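PDB 3JW7: dipeptide Epimerase from Enterococcus faecalis V583, which belongs to the mandelate racemase/muconate lactonizing enzyme family and holds a magnesium ion in a barrel of the enolase type. Local coordinates for residues L158-G163 against I184-D189; D132-I137 against R316-A321; L213-V218 against T236-E241. All coordinates share one frame; numbering follows the deposited sequence.

Contact 1 (L158-G163 against I184-D189); sequences LKIKVG and IKLRLD. With MG (magnesium ion), chain L; TYR (tyrosine), chain J; ILE (isoleucine), chain I.
Ile160 and Leu188 run alongside each other on one face of two parallel strands, with CB of Ile160 3.8 Å from CD2 of Leu188. Leu186 reaches both ways along the opposite strand: its CD2 packs on CB of Leu158 at 3.8 Å and on CD1 of Ile160 at 4.0 Å. Ile176 and Val173 of helix 166-180 close over this layer. Backbone hydrogen bonds join the strands, among them Ile160 N to Arg187 O (2.8 Å), and Val162 N to Asp189 O continues them past the strand end. The other face is polar. Lys159, extended with CG anti to the backbone N (chi1 175°), hydrogen-bonds through NZ to O of the bound tyrosine (2.9 Å) and also meets Glu215. Lys161 bends at chi2 (-67°), which brings NZ into a salt bridge with Asp189 OD2 (2.7 Å), above the carboxylate plane, and a hydrogen bond to O of the bound isoleucine (2.9 Å). Asp189 OD2 also binds magnesium (2.3 Å), while OD1 accepts a hydrogen bond from a water on that ion. Arg187 NE forms a salt bridge with Glu212. This is a beta-alpha-beta unit of the enolase-type barrel, its Lys-x-Lys pair beside the metal as in muconate lactonizing enzyme relatives.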
loop_
_atom_site.group_PDB
_atom_site.type_symbol
_atom_site.label_atom_id
_atom_site.label_comp_id
_atom_site.label_asym_id
_atom_site.label_seq_id
_atom_site.Cartn_x
_atom_site.Cartn_y
_atom_site.Cartn_z
ATOM N N LEU A 158 -8.421 -10.852 7.831
ATOM C CA LEU A 158 -7.094 -10.786 8.422
ATOM C C LEU A 158 -6.029 -11.149 7.393
ATOM O O LEU A 158 -6.177 -12.119 6.654
ATOM C CB LEU A 158 -6.999 -11.760 9.600
ATOM C CG LEU A 158 -8.089 -11.643 10.666
ATOM C CD1 LEU A 158 -7.890 -12.739 11.704
ATOM C CD2 LEU A 158 -8.051 -10.262 11.311
ATOM N N LYS A 159 -4.957 -10.363 7.348
ATOM C CA LYS A 159 -3.854 -10.621 6.430
ATOM C C LYS A 159 -2.767 -11.284 7.271
ATOM O O LYS A 159 -2.177 -10.653 8.143
ATOM C CB LYS A 159 -3.347 -9.309 5.819
ATOM C CG LYS A 159 -2.119 -9.469 4.937
ATOM C CD LYS A 159 -1.880 -8.229 4.083
ATOM C CE LYS A 159 -0.488 -8.242 3.472
ATOM N NZ LYS A 159 -0.303 -7.186 2.430
ATOM N N ILE A 160 -2.520 -12.562 7.004
ATOM C CA ILE A 160 -1.548 -13.348 7.762
ATOM C C ILE A 160 -0.145 -13.370 7.174
ATOM O O ILE A 160 0.056 -13.840 6.058
ATOM C CB ILE A 160 -2.012 -14.821 7.884
ATOM C CG1 ILE A 160 -3.427 -14.877 8.460
ATOM C CG2 ILE A 160 -1.035 -15.604 8.743
ATOM C CD1 ILE A 160 -4.006 -16.292 8.550
ATOM N N LYS A 161 0.828 -12.875 7.934
ATOM C CA LYS A 161 2.210 -12.888 7.476
ATOM C C LYS A 161 2.848 -14.241 7.798
ATOM O O LYS A 161 2.733 -14.749 8.917
ATOM C CB LYS A 161 3.020 -11.772 8.148
ATOM C CG LYS A 161 2.648 -10.358 7.705
ATOM C CD LYS A 161 3.008 -10.125 6.237
ATOM C CE LYS A 161 2.671 -8.696 5.806
ATOM N NZ LYS A 161 3.077 -8.457 4.379
ATOM N N VAL A 162 3.522 -14.815 6.811
ATOM C CA VAL A 162 4.194 -16.096 6.976
ATOM C C VAL A 162 5.525 -16.030 6.245
ATOM O O VAL A 162 5.841 -15.007 5.637
ATOM C CB VAL A 162 3.353 -17.257 6.376
ATOM C CG1 VAL A 162 2.045 -17.395 7.123
ATOM C CG2 VAL A 162 3.083 -17.000 4.901
ATOM N N GLY A 163 6.315 -17.100 6.321
ATOM C CA GLY A 163 7.578 -17.102 5.604
ATOM C C GLY A 163 8.853 -17.591 6.265
ATOM O O GLY A 163 9.942 -17.295 5.765
ATOM N N ILE A 184 -14.467 -15.714 8.989
ATOM C CA ILE A 184 -13.455 -14.684 8.809
ATOM C C ILE A 184 -12.629 -14.990 7.569
ATOM O O ILE A 184 -12.219 -16.129 7.361
ATOM C CB ILE A 184 -12.516 -14.616 10.030
ATOM C CG1 ILE A 184 -13.332 -14.370 11.305
ATOM C CG2 ILE A 184 -11.469 -13.530 9.823
ATOM C CD1 ILE A 184 -14.161 -13.092 11.296
ATOM N N LYS A 185 -12.391 -13.975 6.742
ATOM C CA LYS A 185 -11.593 -14.169 5.538
ATOM C C LYS A 185 -10.123 -14.081 5.905
ATOM O O LYS A 185 -9.718 -13.192 6.655
ATOM C CB LYS A 185 -11.912 -13.105 4.484
ATOM C CG LYS A 185 -13.321 -13.174 3.933
ATOM C CD LYS A 185 -13.470 -12.343 2.658
ATOM C CE LYS A 185 -13.210 -10.863 2.898
ATOM N NZ LYS A 185 -13.463 -10.043 1.673
ATOM N N LEU A 186 -9.331 -15.008 5.378
ATOM C CA LEU A 186 -7.903 -15.026 5.651
ATOM C C LEU A 186 -7.093 -14.995 4.359
ATOM O O LEU A 186 -7.245 -15.858 3.496
ATOM C CB LEU A 186 -7.519 -16.279 6.448
ATOM C CG LEU A 186 -8.207 -16.523 7.797
ATOM C CD1 LEU A 186 -7.728 -17.854 8.373
ATOM C CD2 LEU A 186 -7.905 -15.382 8.756
ATOM N N ARG A 187 -6.253 -13.978 4.220
ATOM C CA ARG A 187 -5.389 -13.874 3.057
ATOM C C ARG A 187 -3.979 -14.026 3.619
ATOM O O ARG A 187 -3.699 -13.572 4.732
ATOM C CB ARG A 187 -5.584 -12.528 2.340
ATOM C CG ARG A 187 -5.464 -11.290 3.209
ATOM C CD ARG A 187 -5.831 -10.015 2.434
ATOM N NE ARG A 187 -7.170 -10.073 1.847
ATOM C CZ ARG A 187 -7.986 -9.027 1.723
ATOM N NH1 ARG A 187 -7.613 -7.827 2.147
ATOM N NH2 ARG A 187 -9.180 -9.177 1.169
ATOM N N LEU A 188 -3.111 -14.701 2.873
ATOM C CA LEU A 188 -1.738 -14.949 3.317
ATOM C C LEU A 188 -0.743 -14.122 2.529
ATOM O O LEU A 188 -0.992 -13.777 1.382
ATOM C CB LEU A 188 -1.371 -16.422 3.130
ATOM C CG LEU A 188 -2.359 -17.488 3.611
ATOM C CD1 LEU A 188 -1.735 -18.859 3.387
ATOM C CD2 LEU A 188 -2.693 -17.285 5.089
ATOM N N ASP A 189 0.396 -13.831 3.146
ATOM C CA ASP A 189 1.447 -13.065 2.487
ATOM C C ASP A 189 2.781 -13.644 2.930
ATOM O O ASP A 189 3.162 -13.519 4.091
ATOM C CB ASP A 189 1.361 -11.592 2.884
ATOM C CG ASP A 189 2.288 -10.712 2.063
ATOM O OD1 ASP A 189 3.238 -11.249 1.450
ATOM O OD2 ASP A 189 2.069 -9.482 2.047
HETATM MG MG MG L . 2.506 -7.955 0.357
HETATM N N TYR J . 2.986 -3.983 3.800
HETATM C CA TYR J . 3.921 -4.732 2.970
HETATM C C TYR J . 3.228 -5.826 2.158
HETATM O O TYR J . 2.075 -5.596 1.727
HETATM C CB TYR J . 5.024 -5.339 3.843
HETATM C CG TYR J . 5.894 -4.327 4.571
HETATM C CD1 TYR J . 6.269 -4.536 5.896
HETATM C CD2 TYR J . 6.382 -3.188 3.925
HETATM C CE1 TYR J . 7.107 -3.645 6.566
HETATM C CE2 TYR J . 7.232 -2.284 4.591
HETATM C CZ TYR J . 7.588 -2.527 5.913
HETATM O OH TYR J . 8.438 -1.674 6.585
HETATM O OXT TYR J . 3.854 -6.887 1.946
HETATM N N ILE I . -0.047 -4.249 5.769
HETATM C CA ILE I . 1.267 -3.614 5.458
HETATM C C ILE I . 2.166 -4.562 4.675
HETATM O O ILE I . 2.113 -5.780 4.862
HETATM C CB ILE I . 2.031 -3.199 6.742
HETATM C CG1 ILE I . 2.111 -4.389 7.696
HETATM C CG2 ILE I . 1.371 -1.979 7.375
HETATM C CD1 ILE I . 3.117 -4.220 8.833
HETATM O O HOH W 1 3.907 -9.679 -0.622
#

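Contact 2 (D132-I137 against R316-A321); sequences DITLGI and RADLDA. With ILE (isoleucine), chain I.
Thr134 and Asp320 meet with their side chains at about a right angle, and Asp320 OD2 takes both donors of the threonine: the backbone N at 2.8 Å and OG1 at 2.9 Å. The N arrives on the anti side of the carboxylate and the hydroxyl on the syn side, both from the same face of its plane, so two bonds fix the rotation of the group. Asp320 CG stands between its own backbone N and carbonyl carbon (chi1 57°), a conformation that leaves OD1 facing the amino group of the bound isoleucine, 2.8 Å from its N. Thr134 OG1 donates a hydrogen bond to Asp320 and accepts one from the same isoleucine N at 2.9 Å. These segments come from the first and eighth strands of the barrel, 128-135 and 314-317, and close its circle; here a single backbone bond joins them, from Asp132 N to Ala317 O (3.1 Å). Just beyond the strand end Asp318 has CG anti to the backbone N (chi1 172°), which sends OD2 to the isoleucine N at 2.8 Å; OD1 adds a weak bond to that N, and Lys159 of strand 157-161 forms a salt bridge with OD2. Oxygens of three side chains, Thr134, Asp318 and Asp320, thus accept from this amino group. Behind it Asp132 crosses Asp318 at a slant, its OD1 2.5 Å from Asp318 OD1 and the carboxylate planes 55° apart. Asp132 OD2 turns instead to a salt bridge with Arg187.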
loop_
_atom_site.group_PDB
_atom_site.type_symbol
_atom_site.label_atom_id
_atom_site.label_comp_id
_atom_site.label_asym_id
_atom_site.label_seq_id
_atom_site.Cartn_x
_atom_site.Cartn_y
_atom_site.Cartn_z
ATOM N N ASP A 132 -8.363 -4.689 5.779
ATOM C CA ASP A 132 -8.044 -5.845 6.591
ATOM C C ASP A 132 -7.070 -5.293 7.631
ATOM O O ASP A 132 -6.885 -4.081 7.742
ATOM C CB ASP A 132 -7.341 -6.932 5.761
ATOM C CG ASP A 132 -6.008 -6.465 5.148
ATOM O OD1 ASP A 132 -5.327 -5.596 5.733
ATOM O OD2 ASP A 132 -5.621 -6.993 4.080
ATOM N N ILE A 133 -6.466 -6.177 8.408
ATOM C CA ILE A 133 -5.463 -5.771 9.376
ATOM C C ILE A 133 -4.453 -6.896 9.307
ATOM O O ILE A 133 -4.825 -8.060 9.134
ATOM C CB ILE A 133 -6.031 -5.609 10.819
ATOM C CG1 ILE A 133 -4.935 -5.035 11.732
ATOM C CG2 ILE A 133 -6.525 -6.947 11.358
ATOM C CD1 ILE A 133 -5.439 -4.490 13.070
ATOM N N THR A 134 -3.178 -6.543 9.409
ATOM C CA THR A 134 -2.088 -7.503 9.323
ATOM C C THR A 134 -1.593 -8.063 10.648
ATOM O O THR A 134 -1.479 -7.343 11.639
ATOM C CB THR A 134 -0.876 -6.865 8.597
ATOM O OG1 THR A 134 -1.281 -6.434 7.295
ATOM C CG2 THR A 134 0.267 -7.870 8.460
ATOM N N LEU A 135 -1.300 -9.359 10.640
ATOM C CA LEU A 135 -0.771 -10.062 11.800
ATOM C C LEU A 135 0.672 -10.401 11.461
ATOM O O LEU A 135 0.931 -11.186 10.544
ATOM C CB LEU A 135 -1.545 -11.360 12.056
ATOM C CG LEU A 135 -3.046 -11.247 12.349
ATOM C CD1 LEU A 135 -3.629 -12.635 12.565
ATOM C CD2 LEU A 135 -3.270 -10.379 13.574
ATOM N N GLY A 136 1.609 -9.799 12.186
ATOM C CA GLY A 136 3.015 -10.065 11.941
ATOM C C GLY A 136 3.421 -11.481 12.317
ATOM O O GLY A 136 2.742 -12.155 13.099
ATOM N N ILE A 137 4.538 -11.934 11.761
ATOM C CA ILE A 137 5.038 -13.275 12.033
ATOM C C ILE A 137 5.323 -13.485 13.519
ATOM O O ILE A 137 5.935 -12.639 14.174
ATOM C CB ILE A 137 6.343 -13.554 11.248
ATOM C CG1 ILE A 137 6.062 -13.487 9.741
ATOM C CG2 ILE A 137 6.910 -14.922 11.635
ATOM C CD1 ILE A 137 7.282 -13.752 8.856
ATOM N N ARG A 316 -10.037 -4.670 -2.980
ATOM C CA ARG A 316 -9.569 -5.064 -1.660
ATOM C C ARG A 316 -8.686 -3.956 -1.125
ATOM O O ARG A 316 -8.159 -3.160 -1.893
ATOM C CB ARG A 316 -8.754 -6.354 -1.733
ATOM C CG ARG A 316 -9.550 -7.594 -2.123
ATOM C CD ARG A 316 -8.637 -8.819 -2.128
ATOM N NE ARG A 316 -9.353 -10.060 -2.413
ATOM C CZ ARG A 316 -9.642 -10.506 -3.631
ATOM N NH1 ARG A 316 -9.276 -9.815 -4.704
ATOM N NH2 ARG A 316 -10.297 -11.653 -3.780
ATOM N N ALA A 317 -8.530 -3.907 0.193
ATOM C CA ALA A 317 -7.685 -2.889 0.796
ATOM C C ALA A 317 -6.953 -3.404 2.022
ATOM O O ALA A 317 -7.526 -4.081 2.879
ATOM C CB ALA A 317 -8.514 -1.658 1.165
ATOM N N ASP A 318 -5.668 -3.077 2.075
ATOM C CA ASP A 318 -4.803 -3.435 3.179
ATOM C C ASP A 318 -4.158 -2.107 3.551
ATOM O O ASP A 318 -3.019 -1.839 3.184
ATOM C CB ASP A 318 -3.739 -4.445 2.733
ATOM C CG ASP A 318 -2.687 -4.702 3.806
ATOM O OD1 ASP A 318 -3.055 -4.823 4.994
ATOM O OD2 ASP A 318 -1.494 -4.791 3.458
ATOM N N LEU A 319 -4.915 -1.268 4.259
ATOM C CA LEU A 319 -4.434 0.051 4.669
ATOM C C LEU A 319 -4.464 0.146 6.183
ATOM O O LEU A 319 -5.312 0.834 6.759
ATOM C CB LEU A 319 -5.314 1.147 4.055
ATOM C CG LEU A 319 -5.348 1.178 2.525
ATOM C CD1 LEU A 319 -6.354 2.211 2.027
ATOM C CD2 LEU A 319 -3.963 1.487 1.999
ATOM N N ASP A 320 -3.509 -0.523 6.821
ATOM C CA ASP A 320 -3.450 -0.571 8.273
ATOM C C ASP A 320 -2.213 0.054 8.919
ATOM O O ASP A 320 -2.007 -0.097 10.124
ATOM C CB ASP A 320 -3.574 -2.037 8.713
ATOM C CG ASP A 320 -2.500 -2.934 8.091
ATOM O OD1 ASP A 320 -1.911 -2.564 7.049
ATOM O OD2 ASP A 320 -2.245 -4.024 8.644
ATOM N N ALA A 321 -1.407 0.769 8.139
ATOM C CA ALA A 321 -0.188 1.376 8.674
ATOM C C ALA A 321 -0.391 2.333 9.852
ATOM O O ALA A 321 0.482 2.445 10.718
ATOM C CB ALA A 321 0.580 2.085 7.554
HETATM N N ILE I . -0.047 -4.249 5.769
HETATM C CA ILE I . 1.267 -3.614 5.458
HETATM C C ILE I . 2.166 -4.562 4.675
HETATM O O ILE I . 2.113 -5.780 4.862
HETATM C CB ILE I . 2.031 -3.199 6.742
HETATM C CG1 ILE I . 2.111 -4.389 7.696
HETATM C CG2 ILE I . 1.371 -1.979 7.375
HETATM C CD1 ILE I . 3.117 -4.220 8.833
#

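Contact 3 (L213-V218 against T236-E241). With MG (magnesium ion), chain L; TYR (tyrosine), chain J.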
loop_
_atom_site.group_PDB
_atom_site.type_symbol
_atom_site.label_atom_id
_atom_site.label_comp_id
_atom_site.label_asym_id
_atom_site.label_seq_id
_atom_site.Cartn_x
_atom_site.Cartn_y
_atom_site.Cartn_z
ATOM N N LEU A 213 -6.579 -15.770 -0.594
ATOM C CA LEU A 213 -5.556 -15.557 -1.602
ATOM C C LEU A 213 -4.201 -15.624 -0.929
ATOM O O LEU A 213 -4.111 -15.625 0.299
ATOM C CB LEU A 213 -5.744 -14.179 -2.260
ATOM C CG LEU A 213 -5.607 -12.920 -1.384
ATOM C CD1 LEU A 213 -4.134 -12.580 -1.148
ATOM C CD2 LEU A 213 -6.298 -11.750 -2.079
ATOM N N VAL A 214 -3.157 -15.703 -1.745
ATOM C CA VAL A 214 -1.794 -15.725 -1.252
ATOM C C VAL A 214 -1.008 -14.664 -2.007
ATOM O O VAL A 214 -0.997 -14.639 -3.240
ATOM C CB VAL A 214 -1.115 -17.091 -1.471
ATOM C CG1 VAL A 214 0.306 -17.049 -0.927
ATOM C CG2 VAL A 214 -1.925 -18.195 -0.775
ATOM N N GLU A 215 -0.355 -13.791 -1.247
ATOM C CA GLU A 215 0.446 -12.708 -1.798
ATOM C C GLU A 215 1.915 -13.088 -1.962
ATOM O O GLU A 215 2.503 -13.710 -1.071
ATOM C CB GLU A 215 0.384 -11.500 -0.867
ATOM C CG GLU A 215 -0.420 -10.337 -1.370
ATOM C CD GLU A 215 -0.366 -9.158 -0.417
ATOM O OE1 GLU A 215 -1.109 -9.161 0.582
ATOM O OE2 GLU A 215 0.433 -8.233 -0.665
ATOM N N GLN A 216 2.484 -12.695 -3.102
ATOM C CA GLN A 216 3.892 -12.893 -3.448
ATOM C C GLN A 216 4.583 -14.060 -2.742
ATOM O O GLN A 216 5.449 -13.858 -1.893
ATOM C CB GLN A 216 4.657 -11.602 -3.142
ATOM C CG GLN A 216 6.025 -11.486 -3.789
ATOM C CD GLN A 216 5.939 -11.312 -5.292
ATOM O OE1 GLN A 216 5.110 -10.550 -5.798
ATOM N NE2 GLN A 216 6.801 -12.010 -6.015
ATOM N N PRO A 217 4.227 -15.298 -3.107
ATOM C CA PRO A 217 4.846 -16.466 -2.471
ATOM C C PRO A 217 6.325 -16.675 -2.786
ATOM O O PRO A 217 7.068 -17.233 -1.967
ATOM C CB PRO A 217 3.971 -17.622 -2.959
ATOM C CG PRO A 217 3.505 -17.160 -4.299
ATOM C CD PRO A 217 3.159 -15.705 -4.035
ATOM N N VAL A 218 6.754 -16.206 -3.955
ATOM C CA VAL A 218 8.134 -16.369 -4.398
ATOM C C VAL A 218 8.923 -15.072 -4.602
ATOM O O VAL A 218 8.371 -13.969 -4.558
ATOM C CB VAL A 218 8.176 -17.177 -5.719
ATOM C CG1 VAL A 218 7.414 -18.482 -5.551
ATOM C CG2 VAL A 218 7.568 -16.363 -6.854
ATOM N N THR A 236 -6.309 -17.985 -5.335
ATOM C CA THR A 236 -5.945 -16.723 -5.969
ATOM C C THR A 236 -4.532 -16.306 -5.564
ATOM O O THR A 236 -4.202 -16.302 -4.384
ATOM C CB THR A 236 -6.939 -15.630 -5.560
ATOM O OG1 THR A 236 -8.248 -15.999 -6.018
ATOM C CG2 THR A 236 -6.546 -14.290 -6.157
ATOM N N ILE A 237 -3.702 -15.975 -6.551
ATOM C CA ILE A 237 -2.324 -15.543 -6.305
ATOM C C ILE A 237 -2.197 -14.050 -6.628
ATOM O O ILE A 237 -2.618 -13.599 -7.695
ATOM C CB ILE A 237 -1.318 -16.348 -7.173
ATOM C CG1 ILE A 237 -1.418 -17.839 -6.834
ATOM C CG2 ILE A 237 0.110 -15.863 -6.924
ATOM C CD1 ILE A 237 -1.258 -18.145 -5.348
ATOM N N MET A 238 -1.625 -13.292 -5.698
ATOM C CA MET A 238 -1.456 -11.852 -5.871
ATOM C C MET A 238 0.007 -11.458 -5.973
ATOM O O MET A 238 0.854 -11.966 -5.233
ATOM C CB MET A 238 -2.082 -11.094 -4.693
ATOM C CG MET A 238 -2.019 -9.568 -4.820
ATOM S SD MET A 238 -2.647 -8.714 -3.369
ATOM C CE MET A 238 -4.394 -9.047 -3.501
ATOM N N ALA A 239 0.308 -10.562 -6.903
ATOM C CA ALA A 239 1.673 -10.091 -7.047
ATOM C C ALA A 239 1.797 -8.827 -6.218
ATOM O O ALA A 239 0.866 -8.025 -6.166
ATOM C CB ALA A 239 1.984 -9.781 -8.508
ATOM N N ASP A 240 2.934 -8.664 -5.553
ATOM C CA ASP A 240 3.185 -7.456 -4.787
ATOM C C ASP A 240 4.554 -6.929 -5.187
ATOM O O ASP A 240 4.651 -6.077 -6.066
ATOM C CB ASP A 240 3.143 -7.712 -3.279
ATOM C CG ASP A 240 3.415 -6.453 -2.472
ATOM O OD1 ASP A 240 3.541 -5.363 -3.080
ATOM O OD2 ASP A 240 3.501 -6.547 -1.229
ATOM N N GLU A 241 5.612 -7.451 -4.572
ATOM C CA GLU A 241 6.956 -6.981 -4.891
ATOM C C GLU A 241 7.332 -7.169 -6.360
ATOM O O GLU A 241 8.229 -6.491 -6.856
ATOM C CB GLU A 241 7.996 -7.661 -3.988
ATOM C CG GLU A 241 7.867 -7.282 -2.526
ATOM C CD GLU A 241 7.126 -8.322 -1.711
ATOM O OE1 GLU A 241 6.053 -8.780 -2.162
ATOM O OE2 GLU A 241 7.620 -8.673 -0.621
HETATM MG MG MG L . 2.506 -7.955 0.357
HETATM N N TYR J . 2.986 -3.983 3.800
HETATM C CA TYR J . 3.921 -4.732 2.970
HETATM C C TYR J . 3.228 -5.826 2.158
HETATM O O TYR J . 2.075 -5.596 1.727
HETATM C CB TYR J . 5.024 -5.339 3.843
HETATM C CG TYR J . 5.894 -4.327 4.571
HETATM C CD1 TYR J . 6.269 -4.536 5.896
HETATM C CD2 TYR J . 6.382 -3.188 3.925
HETATM C CE1 TYR J . 7.107 -3.645 6.566
HETATM C CE2 TYR J . 7.232 -2.284 4.591
HETATM C CZ TYR J . 7.588 -2.527 5.913
HETATM O OH TYR J . 8.438 -1.674 6.585
HETATM O OXT TYR J . 3.854 -6.887 1.946
HETATM O O HOH W 1 3.907 -9.679 -0.622
#
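The magnesium site at the mouth of the barrel takes two of its ligands from this pair of strands: Glu215 OE2 and Asp240 OD2 each bind the ion at 2.3 Å. The carboxylates cross with their planes 43° apart, and Asp189, the bound tyrosine's OXT and water 1 complete the shell. The second oxygens of Glu215 and Asp240 are held by lysines, OE1 of Glu215 by Lys159 and OD1 of Asp240 by Lys267 and Lys264, which probably offsets the gathered negative charge. Below the metal Glu215 runs alongside Met238, with CG 3.4 Å from SD, and its chain extends beyond CG toward the ion. Met238 then bends at its end so that CE touches Leu213 CD2 at 3.6 Å, inside the barrel. Strands 211-215 and 236-239 are the fourth and fifth of the barrel, joined by helix 223-232 in a beta-alpha-beta crossover, and ligands at the ends of the third, fourth and fifth strands are the pattern of the enolase superfamily. On the outer face Val214 CB meets Ile237 CD1 at 4.0 Å, and the Pro217 ring extends this apolar layer. Past the strand ends Gln216 takes over the pairing: its N bonds to Met238 O, and its OE1 receives Asp240 N at 2.9 Å, in the carbonyl plane, a bond (171°) that probably steadies the backbone of this metal ligand. Its NE2 is tied down by Val218 O and Ser242. Glu241 OE1 accepts from water 1, while OE2 accepts hydrogen bonds from Gln192 and Asn191.

In the fold
From the N terminus the chain reaches the barrel at strand 128-135, where the first half of contact 2 lies. It runs on through helix 140-152 to strand 157-161, and contact 1 closes a short loop around helix 166-180. Contact 3 follows in series, closing another around helix 223-232. Strands 185-189 and 211-215 are neighbours, so the two loops share one continuous parallel sheet. Three further strands later, segment 316-321 returns to 132-137, and contact 2 closes a long loop holding both others. Contacts 1 and 3 share the magnesium and the tyrosine, whereas contacts 1 and 2 share the isoleucine.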